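Local atomic coordinates of penicillin-binding protein activator LpoB (PDB entry 4Q6V), a protein that probably regulates peptidoglycan synthesis as an outer-membrane lipoprotein that activates penicillin-binding protein 1B. Residues V31-G37 and S102-V108; T21-L27 and G95-L100; Q8-M14 and A51-N55; Y1-A6 and G131-Q135. All coordinates share one frame; numbering follows the deposited sequence.

Contact 1: V31-G37 and S102-V108; sequences VNNRTNG and SSASGNV
Ala-104 O accepts a hydrogen bond from Arg-34 N at 2.7 Å, with the N-H pointing closely at the oxygen (160°). The bond belongs to a parallel strand pair, 25-35 with 98-106, inside the mixed sheet of the LpoB C-terminal domain. Two more rungs precede it. Asn-32 N donates to Ser-102 O at 3.0 Å, and Ala-104 N donates to Asn-32 O at 2.9 Å. Beyond Ala-104 the pairing loosens, and the bond from Asn-36 N to Gly-106 O is weak.

Side chains take over at this end. Asn-36 OD1 receives Val-108 N at 2.7 Å. A chi1 of 69° sets the amide between its own backbone N and carbonyl carbon, from where OD1 meets that N-H. Arg-34 bends at chi3, and one face of its guanidinium rests on Ser-105 CB, 3.5 Å from the plane.

The end of strand 25-35 is braced from within. Asn-33 OD1 accepts from Thr-35 N in an Asx turn, and Thr-35 OG1 accepts from Gly-37 N in an ST turn. Asn-33 ND2 reaches Gly-37 O at 2.9 Å, in the plane of both groups. Gly-37 CA lies against Val-108 CG2 at 3.6 Å.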
loop_
_atom_site.group_PDB
_atom_site.type_symbol
_atom_site.label_atom_id
_atom_site.label_comp_id
_atom_site.label_asym_id
_atom_site.label_seq_id
_atom_site.Cartn_x
_atom_site.Cartn_y
_atom_site.Cartn_z
ATOM N N VAL A 31 0.520 5.675 1.332
ATOM C CA VAL A 31 1.735 5.713 2.126
ATOM C C VAL A 31 1.513 6.663 3.318
ATOM O O VAL A 31 1.049 7.817 3.163
ATOM C CB VAL A 31 2.959 6.148 1.304
ATOM C CG1 VAL A 31 4.236 6.157 2.127
ATOM C CG2 VAL A 31 3.116 5.341 0.021
ATOM N N ASN A 32 1.779 6.162 4.508
ATOM C CA ASN A 32 1.616 6.891 5.738
ATOM C C ASN A 32 2.921 7.545 6.226
ATOM O O ASN A 32 3.917 6.886 6.474
ATOM C CB ASN A 32 1.081 5.949 6.805
ATOM C CG ASN A 32 1.001 6.555 8.189
ATOM O OD1 ASN A 32 0.562 7.684 8.345
ATOM N ND2 ASN A 32 1.394 5.801 9.224
ATOM N N ASN A 33 2.868 8.851 6.405
ATOM C CA ASN A 33 4.025 9.641 6.845
ATOM C C ASN A 33 4.113 9.688 8.354
ATOM O O ASN A 33 3.270 10.310 9.007
ATOM C CB ASN A 33 3.930 11.056 6.296
ATOM C CG ASN A 33 5.017 11.999 6.843
ATOM O OD1 ASN A 33 6.108 11.560 7.169
ATOM N ND2 ASN A 33 4.742 13.313 6.842
ATOM N N ARG A 34 5.137 9.021 8.887
ATOM C CA ARG A 34 5.431 9.047 10.306
ATOM C C ARG A 34 6.775 9.735 10.594
ATOM O O ARG A 34 7.316 9.567 11.657
ATOM C CB ARG A 34 5.459 7.615 10.847
ATOM C CG ARG A 34 4.179 6.814 10.623
ATOM C CD ARG A 34 3.963 5.739 11.679
ATOM N NE ARG A 34 5.089 4.779 11.685
ATOM C CZ ARG A 34 6.063 4.686 12.614
ATOM N NH1 ARG A 34 6.084 5.491 13.689
ATOM N NH2 ARG A 34 7.043 3.775 12.482
ATOM N N THR A 35 7.328 10.476 9.649
ATOM C CA THR A 35 8.589 11.205 9.846
ATOM C C THR A 35 8.351 12.443 10.743
ATOM O O THR A 35 7.190 12.791 11.079
ATOM C CB THR A 35 9.239 11.642 8.525
ATOM O OG1 THR A 35 8.498 12.766 7.975
ATOM C CG2 THR A 35 9.222 10.523 7.500
ATOM N N ASN A 36 9.466 13.136 11.058
ATOM C CA ASN A 36 9.357 14.401 11.765
ATOM C C ASN A 36 8.989 15.630 10.925
ATOM O O ASN A 36 8.975 16.752 11.408
ATOM C CB ASN A 36 10.616 14.658 12.561
ATOM C CG ASN A 36 11.798 14.938 11.662
ATOM O OD1 ASN A 36 11.992 14.229 10.687
ATOM N ND2 ASN A 36 12.516 16.035 11.943
ATOM N N GLY A 37 8.731 15.434 9.643
ATOM C CA GLY A 37 8.449 16.520 8.725
ATOM C C GLY A 37 7.291 16.197 7.797
ATOM O O GLY A 37 6.797 15.067 7.799
ATOM N N SER A 102 1.926 0.591 3.639
ATOM C CA SER A 102 3.258 1.184 3.619
ATOM C C SER A 102 3.342 2.500 4.409
ATOM O O SER A 102 2.339 3.233 4.582
ATOM C CB SER A 102 3.721 1.334 2.154
ATOM O OG SER A 102 2.886 2.207 1.469
ATOM N N SER A 103 4.537 2.796 4.908
ATOM C CA SER A 103 4.750 4.017 5.669
ATOM C C SER A 103 6.194 4.401 5.644
ATOM O O SER A 103 7.020 3.511 5.532
ATOM C CB SER A 103 4.319 3.854 7.135
ATOM O OG SER A 103 5.264 3.039 7.800
ATOM N N ALA A 104 6.454 5.712 5.732
ATOM C CA ALA A 104 7.790 6.284 5.824
ATOM C C ALA A 104 7.978 6.848 7.229
ATOM O O ALA A 104 7.103 7.543 7.731
ATOM C CB ALA A 104 8.022 7.353 4.769
ATOM N N SER A 105 9.066 6.472 7.883
ATOM C CA SER A 105 9.352 6.885 9.233
ATOM C C SER A 105 10.786 7.335 9.462
ATOM O O SER A 105 11.653 7.287 8.555
ATOM C CB SER A 105 8.956 5.754 10.182
ATOM O OG SER A 105 9.732 4.553 10.036
ATOM N N GLY A 106 11.045 7.815 10.676
ATOM C CA GLY A 106 12.372 8.366 11.028
ATOM C C GLY A 106 12.568 9.828 10.602
ATOM O O GLY A 106 11.620 10.591 10.606
ATOM N N ASN A 107 13.787 10.193 10.216
ATOM C CA ASN A 107 14.054 11.584 9.839
ATOM C C ASN A 107 13.504 11.986 8.483
ATOM O O ASN A 107 13.575 11.224 7.509
ATOM C CB ASN A 107 15.554 11.828 9.903
ATOM C CG ASN A 107 15.902 13.286 9.755
ATOM O OD1 ASN A 107 15.689 14.073 10.684
ATOM N ND2 ASN A 107 16.455 13.663 8.609
ATOM N N VAL A 108 12.995 13.216 8.375
ATOM C CA VAL A 108 12.353 13.672 7.169
ATOM C C VAL A 108 13.282 13.600 5.938
ATOM O O VAL A 108 12.873 13.284 4.821
ATOM C CB VAL A 108 11.758 15.089 7.374
ATOM C CG1 VAL A 108 12.863 16.109 7.564
ATOM C CG2 VAL A 108 10.822 15.437 6.220
#

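Contact 2: T21-L27 and G95-L100; sequences TAGSVLL and GAQYVL
Backbone bonds join Leu-27 to Tyr-98 and Leu-100 where strands 25-35 and 98-106 begin their parallel pairing. Leu-27 N donates to Tyr-98 O at 3.0 Å, and Leu-100 N donates to Leu-27 O at 2.9 Å with a nearly straight N-H (174°). Two residues before Leu-27, Val-25 O takes two donors: Gln-97 N at 3.0 Å and, more weakly, Tyr-98 N. The short strand segments are turned 35° from each other.

Polar side chains secure the loop before the first strand. Tyr-98 OH accepts from Thr-21 N at 3.0 Å and also bonds to Gly-19 O, so the phenol oxygen is held by two backbone groups. A type II turn runs from Thr-21 to Ser-24. Ser-24 OG donates back to Thr-21 O and meets the edge of the Tyr-98 ring, in its plane, 3.2 Å from CE2. A water accepts from Val-25 N and donates to Gln-97 OE1. The Gln-97 chain is extended (chi2 178°), and its CG lies over one face of the tyrosine ring, toward its rim.

Apolar packing splits between the two faces of the sheet. On one, Leu-26 CD1 touches Tyr-98 CB at 3.5 Å and Leu-100 CB at 4.0 Å. On the other, Leu-27 lies beside Val-99, and its CB meets Ala-96 CB at 4.0 Å.

Both strands lie inside the mixed sheet of the LpoB C-terminal domain, between helices. The face of Leu-26 and Leu-100 packs on Leu-52 of helix 41-54. The other face, with Leu-27, Ala-96 and Val-99, packs on helix 84-94. Strand 112-119 flanks strand 98-106.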
loop_
_atom_site.group_PDB
_atom_site.type_symbol
_atom_site.label_atom_id
_atom_site.label_comp_id
_atom_site.label_asym_id
_atom_site.label_seq_id
_atom_site.Cartn_x
_atom_site.Cartn_y
_atom_site.Cartn_z
ATOM N N THR A 21 0.267 -13.833 -5.780
ATOM C CA THR A 21 -0.050 -14.152 -7.154
ATOM C C THR A 21 -0.188 -12.869 -7.976
ATOM O O THR A 21 -1.009 -11.999 -7.684
ATOM C CB THR A 21 -1.305 -15.010 -7.247
ATOM O OG1 THR A 21 -2.455 -14.196 -7.035
ATOM C CG2 THR A 21 -1.326 -16.108 -6.169
ATOM N N ALA A 22 0.631 -12.750 -9.022
ATOM C CA ALA A 22 0.528 -11.645 -9.953
ATOM C C ALA A 22 -0.795 -11.690 -10.725
ATOM O O ALA A 22 -1.338 -12.755 -11.019
ATOM C CB ALA A 22 1.723 -11.631 -10.917
ATOM N N GLY A 23 -1.338 -10.504 -11.030
ATOM C CA GLY A 23 -2.525 -10.360 -11.812
ATOM C C GLY A 23 -3.770 -10.346 -10.942
ATOM O O GLY A 23 -4.888 -10.336 -11.459
ATOM N N SER A 24 -3.589 -10.391 -9.622
ATOM C CA SER A 24 -4.723 -10.410 -8.683
ATOM C C SER A 24 -5.103 -8.980 -8.304
ATOM O O SER A 24 -4.467 -8.010 -8.742
ATOM C CB SER A 24 -4.398 -11.275 -7.464
ATOM O OG SER A 24 -3.161 -10.876 -6.959
ATOM N N VAL A 25 -6.198 -8.847 -7.569
ATOM C CA VAL A 25 -6.729 -7.541 -7.254
ATOM C C VAL A 25 -6.071 -7.127 -5.934
ATOM O O VAL A 25 -6.115 -7.835 -4.896
ATOM C CB VAL A 25 -8.244 -7.575 -7.147
ATOM C CG1 VAL A 25 -8.793 -6.177 -6.856
ATOM C CG2 VAL A 25 -8.877 -8.172 -8.417
ATOM N N LEU A 26 -5.461 -5.958 -5.966
ATOM C CA LEU A 26 -4.647 -5.476 -4.831
ATOM C C LEU A 26 -5.175 -4.121 -4.421
ATOM O O LEU A 26 -5.283 -3.233 -5.235
ATOM C CB LEU A 26 -3.178 -5.485 -5.198
ATOM C CG LEU A 26 -2.262 -4.735 -4.220
ATOM C CD1 LEU A 26 -2.038 -5.506 -2.921
ATOM C CD2 LEU A 26 -0.948 -4.478 -4.930
ATOM N N LEU A 27 -5.514 -3.963 -3.147
ATOM C CA LEU A 27 -5.764 -2.687 -2.550
ATOM C C LEU A 27 -4.513 -2.027 -1.971
ATOM O O LEU A 27 -3.924 -2.502 -1.017
ATOM C CB LEU A 27 -6.851 -2.832 -1.471
ATOM C CG LEU A 27 -7.227 -1.583 -0.690
ATOM C CD1 LEU A 27 -7.428 -0.407 -1.609
ATOM C CD2 LEU A 27 -8.429 -1.787 0.229
ATOM N N GLY A 95 -13.627 -6.473 -3.605
ATOM C CA GLY A 95 -13.123 -7.691 -4.199
ATOM C C GLY A 95 -11.602 -7.876 -4.224
ATOM O O GLY A 95 -11.036 -8.564 -5.079
ATOM N N ALA A 96 -10.903 -7.292 -3.252
ATOM C CA ALA A 96 -9.429 -7.345 -3.246
ATOM C C ALA A 96 -8.973 -8.604 -2.541
ATOM O O ALA A 96 -9.568 -8.986 -1.511
ATOM C CB ALA A 96 -8.895 -6.113 -2.558
ATOM N N GLN A 97 -7.971 -9.267 -3.094
ATOM C CA GLN A 97 -7.355 -10.447 -2.468
ATOM C C GLN A 97 -6.274 -10.056 -1.451
ATOM O O GLN A 97 -6.053 -10.767 -0.453
ATOM C CB GLN A 97 -6.785 -11.343 -3.566
ATOM C CG GLN A 97 -6.211 -12.678 -3.069
ATOM C CD GLN A 97 -5.694 -13.565 -4.210
ATOM O OE1 GLN A 97 -5.875 -13.261 -5.403
ATOM N NE2 GLN A 97 -5.075 -14.674 -3.851
ATOM N N TYR A 98 -5.598 -8.933 -1.688
ATOM C CA TYR A 98 -4.555 -8.427 -0.850
ATOM C C TYR A 98 -4.749 -6.977 -0.464
ATOM O O TYR A 98 -5.364 -6.188 -1.192
ATOM C CB TYR A 98 -3.196 -8.565 -1.549
ATOM C CG TYR A 98 -2.834 -9.934 -2.074
ATOM C CD1 TYR A 98 -2.326 -10.921 -1.232
ATOM C CD2 TYR A 98 -2.981 -10.238 -3.406
ATOM C CE1 TYR A 98 -1.979 -12.172 -1.723
ATOM C CE2 TYR A 98 -2.653 -11.478 -3.902
ATOM C CZ TYR A 98 -2.144 -12.439 -3.069
ATOM O OH TYR A 98 -1.825 -13.672 -3.600
ATOM N N VAL A 99 -4.216 -6.637 0.718
ATOM C CA VAL A 99 -4.036 -5.248 1.096
ATOM C C VAL A 99 -2.574 -4.942 1.326
ATOM O O VAL A 99 -1.860 -5.685 2.052
ATOM C CB VAL A 99 -4.870 -4.877 2.348
ATOM C CG1 VAL A 99 -4.451 -3.548 2.891
ATOM C CG2 VAL A 99 -6.337 -4.835 2.028
ATOM N N LEU A 100 -2.111 -3.845 0.739
ATOM C CA LEU A 100 -0.734 -3.400 0.953
ATOM C C LEU A 100 -0.657 -2.165 1.839
ATOM O O LEU A 100 -1.193 -1.096 1.467
ATOM C CB LEU A 100 -0.008 -3.208 -0.382
ATOM C CG LEU A 100 1.462 -2.786 -0.287
ATOM C CD1 LEU A 100 2.303 -3.827 0.381
ATOM C CD2 LEU A 100 1.976 -2.573 -1.701
HETATM O O HOH W 1 -7.670 -11.248 -6.725
#

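Contact 3: Q8-M14 and A51-N55; sequences QPLVSKM and ALANN
Helix 3-15 passes the last turn of helix 41-54 with Gln-8 CA 6.4 Å from Ala-51 CA and Val-11 CA 6.8 Å from Leu-52 CA. This is helix-helix packing on one face of the mixed sheet in an alpha-beta fold. Helix 3-15 is kinked at Pro-9, whose N makes no bond to the preceding turn.

Val-11 lies in the middle of the contact. Both of its methyls press on Leu-52 CD2, CG2 the nearer at 3.9 Å. CG1, anti to the backbone N (chi1 166°), lies 3.9 Å from Ala-51 O. That oxygen is already used within its own helix, where it accepts from Asn-55 N. Val-11 CG2 also lies 4.1 Å from Ala-51 CB. The small Ala-51 side chain faces helix 3-15 directly.

One turn before Val-11, Gln-8 folds over the same alanine. Its chain bends at chi2 and brings NE2 to 3.7 Å from Ala-51 CB. NE2 also bonds to Asn-4 OD1, one turn earlier in the helix, which helps to fix the amide. Asn-55, just past the end of helix 41-54, sits beside it but is poorly ordered.

Both helices reach down to the sheet. Leu-10 packs on Leu-113 and Met-115 of strand 112-119, and Leu-52 on Val-28 of strand 25-35. Phe-58 touches both Leu-52 and Met-14. Residue 14 is a selenomethionine, introduced as a label. Its chain turns at chi3, and methyl CE meets Leu-52 CD2 at 3.7 Å.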
loop_
_atom_site.group_PDB
_atom_site.type_symbol
_atom_site.label_atom_id
_atom_site.label_comp_id
_atom_site.label_asym_id
_atom_site.label_seq_id
_atom_site.Cartn_x
_atom_site.Cartn_y
_atom_site.Cartn_z
ATOM N N GLN A 8 11.129 -0.052 -5.977
ATOM C CA GLN A 8 11.300 -1.067 -7.022
ATOM C C GLN A 8 11.859 -2.373 -6.487
ATOM O O GLN A 8 11.352 -3.455 -6.797
ATOM C CB GLN A 8 12.198 -0.565 -8.172
ATOM C CG GLN A 8 11.680 0.625 -8.952
ATOM C CD GLN A 8 10.391 0.342 -9.683
ATOM O OE1 GLN A 8 10.110 -0.797 -10.062
ATOM N NE2 GLN A 8 9.580 1.393 -9.875
ATOM N N PRO A 9 12.922 -2.306 -5.688
ATOM C CA PRO A 9 13.459 -3.533 -5.147
ATOM C C PRO A 9 12.493 -4.245 -4.196
ATOM O O PRO A 9 12.533 -5.460 -4.116
ATOM C CB PRO A 9 14.712 -3.079 -4.394
ATOM C CG PRO A 9 14.735 -1.602 -4.400
ATOM C CD PRO A 9 13.860 -1.177 -5.531
ATOM N N LEU A 10 11.673 -3.474 -3.467
ATOM C CA LEU A 10 10.757 -4.046 -2.462
ATOM C C LEU A 10 9.589 -4.694 -3.204
ATOM O O LEU A 10 9.157 -5.796 -2.876
ATOM C CB LEU A 10 10.259 -2.965 -1.536
ATOM C CG LEU A 10 11.231 -2.375 -0.513
ATOM C CD1 LEU A 10 10.615 -1.258 0.302
ATOM C CD2 LEU A 10 11.689 -3.483 0.412
ATOM N N VAL A 11 9.090 -4.026 -4.234
ATOM C CA VAL A 11 8.027 -4.634 -5.064
ATOM C C VAL A 11 8.494 -5.919 -5.733
ATOM O O VAL A 11 7.774 -6.898 -5.843
ATOM C CB VAL A 11 7.499 -3.660 -6.109
ATOM C CG1 VAL A 11 6.684 -4.397 -7.156
ATOM C CG2 VAL A 11 6.673 -2.584 -5.419
ATOM N N SER A 12 9.732 -5.908 -6.190
ATOM C CA SER A 12 10.339 -7.056 -6.835
ATOM C C SER A 12 10.468 -8.215 -5.877
ATOM O O SER A 12 10.133 -9.315 -6.280
ATOM C CB SER A 12 11.726 -6.649 -7.382
ATOM O OG SER A 12 12.333 -7.754 -7.991
ATOM N N LYS A 13 10.877 -7.958 -4.636
ATOM C CA LYS A 13 10.977 -8.963 -3.611
ATOM C C LYS A 13 9.606 -9.454 -3.124
ATOM O O LYS A 13 9.449 -10.607 -2.698
ATOM C CB LYS A 13 11.693 -8.432 -2.396
ATOM C CG LYS A 13 13.143 -8.050 -2.628
ATOM C CD LYS A 13 13.757 -7.200 -1.506
ATOM C CE LYS A 13 13.429 -7.780 -0.134
ATOM N NZ LYS A 13 13.902 -6.921 0.990
HETATM N N MSE A 14 8.608 -8.571 -3.179
HETATM C CA MSE A 14 7.248 -8.972 -2.771
HETATM C C MSE A 14 6.664 -9.906 -3.808
HETATM O O MSE A 14 5.947 -10.830 -3.479
HETATM C CB MSE A 14 6.362 -7.748 -2.647
HETATM C CG MSE A 14 4.965 -8.085 -2.132
HETATM SE SE MSE A 14 3.865 -6.491 -2.413
HETATM C CE MSE A 14 3.381 -6.804 -4.275
ATOM N N ALA A 51 4.653 1.227 -9.763
ATOM C CA ALA A 51 5.532 0.084 -9.584
ATOM C C ALA A 51 4.746 -1.241 -9.511
ATOM O O ALA A 51 5.201 -2.264 -10.024
ATOM C CB ALA A 51 6.412 0.217 -8.349
ATOM N N LEU A 52 3.564 -1.192 -8.895
ATOM C CA LEU A 52 2.748 -2.382 -8.729
ATOM C C LEU A 52 1.961 -2.766 -9.969
ATOM O O LEU A 52 1.811 -3.971 -10.248
ATOM C CB LEU A 52 1.792 -2.160 -7.572
ATOM C CG LEU A 52 2.457 -2.107 -6.207
ATOM C CD1 LEU A 52 1.526 -1.495 -5.189
ATOM C CD2 LEU A 52 2.925 -3.478 -5.763
ATOM N N ALA A 53 1.435 -1.757 -10.680
ATOM C CA ALA A 53 0.730 -1.953 -11.937
ATOM C C ALA A 53 1.633 -2.404 -13.074
ATOM O O ALA A 53 1.146 -3.046 -13.995
ATOM C CB ALA A 53 0.013 -0.681 -12.363
ATOM N N ASN A 54 2.923 -2.090 -12.998
ATOM C CA ASN A 54 3.877 -2.375 -14.067
ATOM C C ASN A 54 4.594 -3.687 -13.814
ATOM O O ASN A 54 4.737 -4.493 -14.735
ATOM C CB ASN A 54 4.904 -1.228 -14.217
ATOM C CG ASN A 54 4.276 0.072 -14.715
ATOM O OD1 ASN A 54 3.121 0.122 -15.157
ATOM N ND2 ASN A 54 5.036 1.157 -14.649
ATOM N N ASN A 55 5.061 -3.885 -12.582
ATOM C CA ASN A 55 5.621 -5.177 -12.173
ATOM C C ASN A 55 4.586 -6.055 -11.479
ATOM O O ASN A 55 4.047 -5.700 -10.437
ATOM C CB ASN A 55 6.843 -5.023 -11.264
ATOM C CG ASN A 55 7.898 -4.087 -11.829
ATOM O OD1 ASN A 55 8.478 -3.297 -11.080
ATOM N ND2 ASN A 55 8.160 -4.165 -13.140
#

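Contact 4: Y1-A6 and G131-Q135; sequences YDWNGA and GAVQQ
Val-133 lies against the Trp-3 indole, with CG1 over one face of the ring, 4.0 Å above the plane and toward its rim. CG2 touches the same ring at CZ3, 3.9 Å away, and meets Ala-6 CB at 4.0 Å. The isopropyl group thus packs between ring and methyl, both in the first turn of helix 3-15. With chi1 at 179°, Val-133 turns CG1 away from its own N and toward Tyr-1 CD1, 4.0 Å off. Tyr-1 CB rests on the same indole face as CG1.

One hydrogen bond joins the backbones. Asp-2 N donates to Gln-134 O at 3.0 Å; the N-H is nearly straight (172°), though it comes from above the carbonyl plane. The same oxygen receives a CH...O contact from Tyr-1 CA. The Gln-135 chain bends at chi2, and NE2 comes 3.6 Å from Tyr-1 CD1, with amide and ring planes 52° apart. Asp-2 is the N-cap of helix 3-15, and its OD1 accepts a weak bond from Gly-5 N.

The contact brings the two ends of the modelled chain together. Segment 131-135 starts at the end of strand 125-132, outermost in the sheet, and runs past it. Ala-6 and Val-133 both pack on Leu-113 of the adjoining strand 112-119, while Trp-3 reaches Ala-44 and Thr-47 of helix 41-54.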
loop_
_atom_site.group_PDB
_atom_site.type_symbol
_atom_site.label_atom_id
_atom_site.label_comp_id
_atom_site.label_asym_id
_atom_site.label_seq_id
_atom_site.Cartn_x
_atom_site.Cartn_y
_atom_site.Cartn_z
ATOM N N TYR A 1 13.488 13.047 -3.172
ATOM C CA TYR A 1 13.320 11.610 -2.777
ATOM C C TYR A 1 13.294 10.738 -4.009
ATOM O O TYR A 1 12.529 11.005 -4.907
ATOM C CB TYR A 1 12.002 11.336 -2.050
ATOM C CG TYR A 1 11.851 11.939 -0.681
ATOM C CD1 TYR A 1 12.825 11.755 0.285
ATOM C CD2 TYR A 1 10.714 12.657 -0.335
ATOM C CE1 TYR A 1 12.691 12.302 1.548
ATOM C CE2 TYR A 1 10.573 13.194 0.928
ATOM C CZ TYR A 1 11.571 13.027 1.865
ATOM O OH TYR A 1 11.407 13.569 3.121
ATOM N N ASP A 2 14.119 9.701 -4.003
ATOM C CA ASP A 2 14.088 8.659 -5.020
ATOM C C ASP A 2 13.207 7.499 -4.571
ATOM O O ASP A 2 13.719 6.499 -4.055
ATOM C CB ASP A 2 15.498 8.129 -5.302
ATOM C CG ASP A 2 15.537 7.194 -6.501
ATOM O OD1 ASP A 2 14.525 7.130 -7.245
ATOM O OD2 ASP A 2 16.586 6.534 -6.690
ATOM N N TRP A 3 11.902 7.663 -4.767
ATOM C CA TRP A 3 10.916 6.663 -4.340
ATOM C C TRP A 3 11.015 5.334 -5.098
ATOM O O TRP A 3 11.017 4.264 -4.460
ATOM C CB TRP A 3 9.528 7.247 -4.475
ATOM C CG TRP A 3 9.130 8.302 -3.484
ATOM C CD1 TRP A 3 8.809 9.587 -3.792
ATOM C CD2 TRP A 3 8.936 8.172 -2.065
ATOM N NE1 TRP A 3 8.434 10.275 -2.655
ATOM C CE2 TRP A 3 8.510 9.431 -1.582
ATOM C CE3 TRP A 3 9.099 7.131 -1.152
ATOM C CZ2 TRP A 3 8.238 9.678 -0.220
ATOM C CZ3 TRP A 3 8.803 7.361 0.194
ATOM C CH2 TRP A 3 8.403 8.622 0.647
ATOM N N ASN A 4 11.182 5.398 -6.421
ATOM C CA ASN A 4 11.457 4.187 -7.230
ATOM C C ASN A 4 12.650 3.378 -6.742
ATOM O O ASN A 4 12.617 2.154 -6.642
ATOM C CB ASN A 4 11.623 4.533 -8.723
ATOM C CG ASN A 4 10.299 4.626 -9.505
ATOM O OD1 ASN A 4 9.329 3.914 -9.240
ATOM N ND2 ASN A 4 10.257 5.491 -10.495
ATOM N N GLY A 5 13.744 4.058 -6.419
ATOM C CA GLY A 5 14.927 3.391 -5.945
ATOM C C GLY A 5 14.672 2.586 -4.717
ATOM O O GLY A 5 15.206 1.469 -4.573
ATOM N N ALA A 6 13.831 3.133 -3.836
ATOM C CA ALA A 6 13.366 2.417 -2.663
ATOM C C ALA A 6 12.275 1.372 -2.957
ATOM O O ALA A 6 12.335 0.231 -2.439
ATOM C CB ALA A 6 12.891 3.413 -1.639
ATOM N N GLY A 131 13.168 -0.620 3.340
ATOM C CA GLY A 131 14.298 -0.046 2.610
ATOM C C GLY A 131 14.462 1.416 2.973
ATOM O O GLY A 131 13.521 2.059 3.384
ATOM N N ALA A 132 15.663 1.950 2.825
ATOM C CA ALA A 132 15.880 3.378 3.057
ATOM C C ALA A 132 15.595 4.170 1.819
ATOM O O ALA A 132 15.898 3.749 0.709
ATOM C CB ALA A 132 17.303 3.625 3.544
ATOM N N VAL A 133 14.984 5.331 1.994
ATOM C CA VAL A 133 14.656 6.191 0.887
ATOM C C VAL A 133 15.749 7.262 0.778
ATOM O O VAL A 133 15.847 8.153 1.620
ATOM C CB VAL A 133 13.311 6.879 1.109
ATOM C CG1 VAL A 133 12.971 7.817 -0.054
ATOM C CG2 VAL A 133 12.200 5.872 1.382
ATOM N N GLN A 134 16.532 7.175 -0.294
ATOM C CA GLN A 134 17.582 8.142 -0.606
ATOM C C GLN A 134 17.094 9.340 -1.392
ATOM O O GLN A 134 15.902 9.524 -1.652
ATOM C CB GLN A 134 18.668 7.476 -1.448
ATOM C CG GLN A 134 19.651 6.706 -0.617
ATOM C CD GLN A 134 19.462 5.230 -0.803
ATOM O OE1 GLN A 134 19.162 4.763 -1.890
ATOM N NE2 GLN A 134 19.634 4.477 0.263
ATOM N N GLN A 135 18.061 10.172 -1.766
ATOM C CA GLN A 135 17.768 11.379 -2.546
ATOM C C GLN A 135 18.144 11.205 -4.024
ATOM O O GLN A 135 18.944 10.285 -4.260
ATOM C CB GLN A 135 18.471 12.528 -1.813
ATOM C CG GLN A 135 17.840 12.746 -0.435
ATOM C CD GLN A 135 16.749 13.783 -0.489
ATOM O OE1 GLN A 135 16.726 14.593 -1.402
ATOM N NE2 GLN A 135 15.852 13.778 0.480
#

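The chain starts in contact 4, which closes the widest loop by joining the first residues to the last. The other three contacts are nested inside it. Contact 3 closes a loop from helix 3-15 to the end of helix 41-54. Strand 25-35 enters contact 2 at its start and contact 1 at its end. Both close loops to strand 98-106, and their centres are about 24 Å apart. Contacts 1, 2 and 3 cross one another along the chain. Leu-52 of contact 3 packs on Leu-26 and Leu-100 of contact 2, tying the helix pair to the sheet. Contacts 1 and 4 adjoin where Val-108 touches Tyr-1.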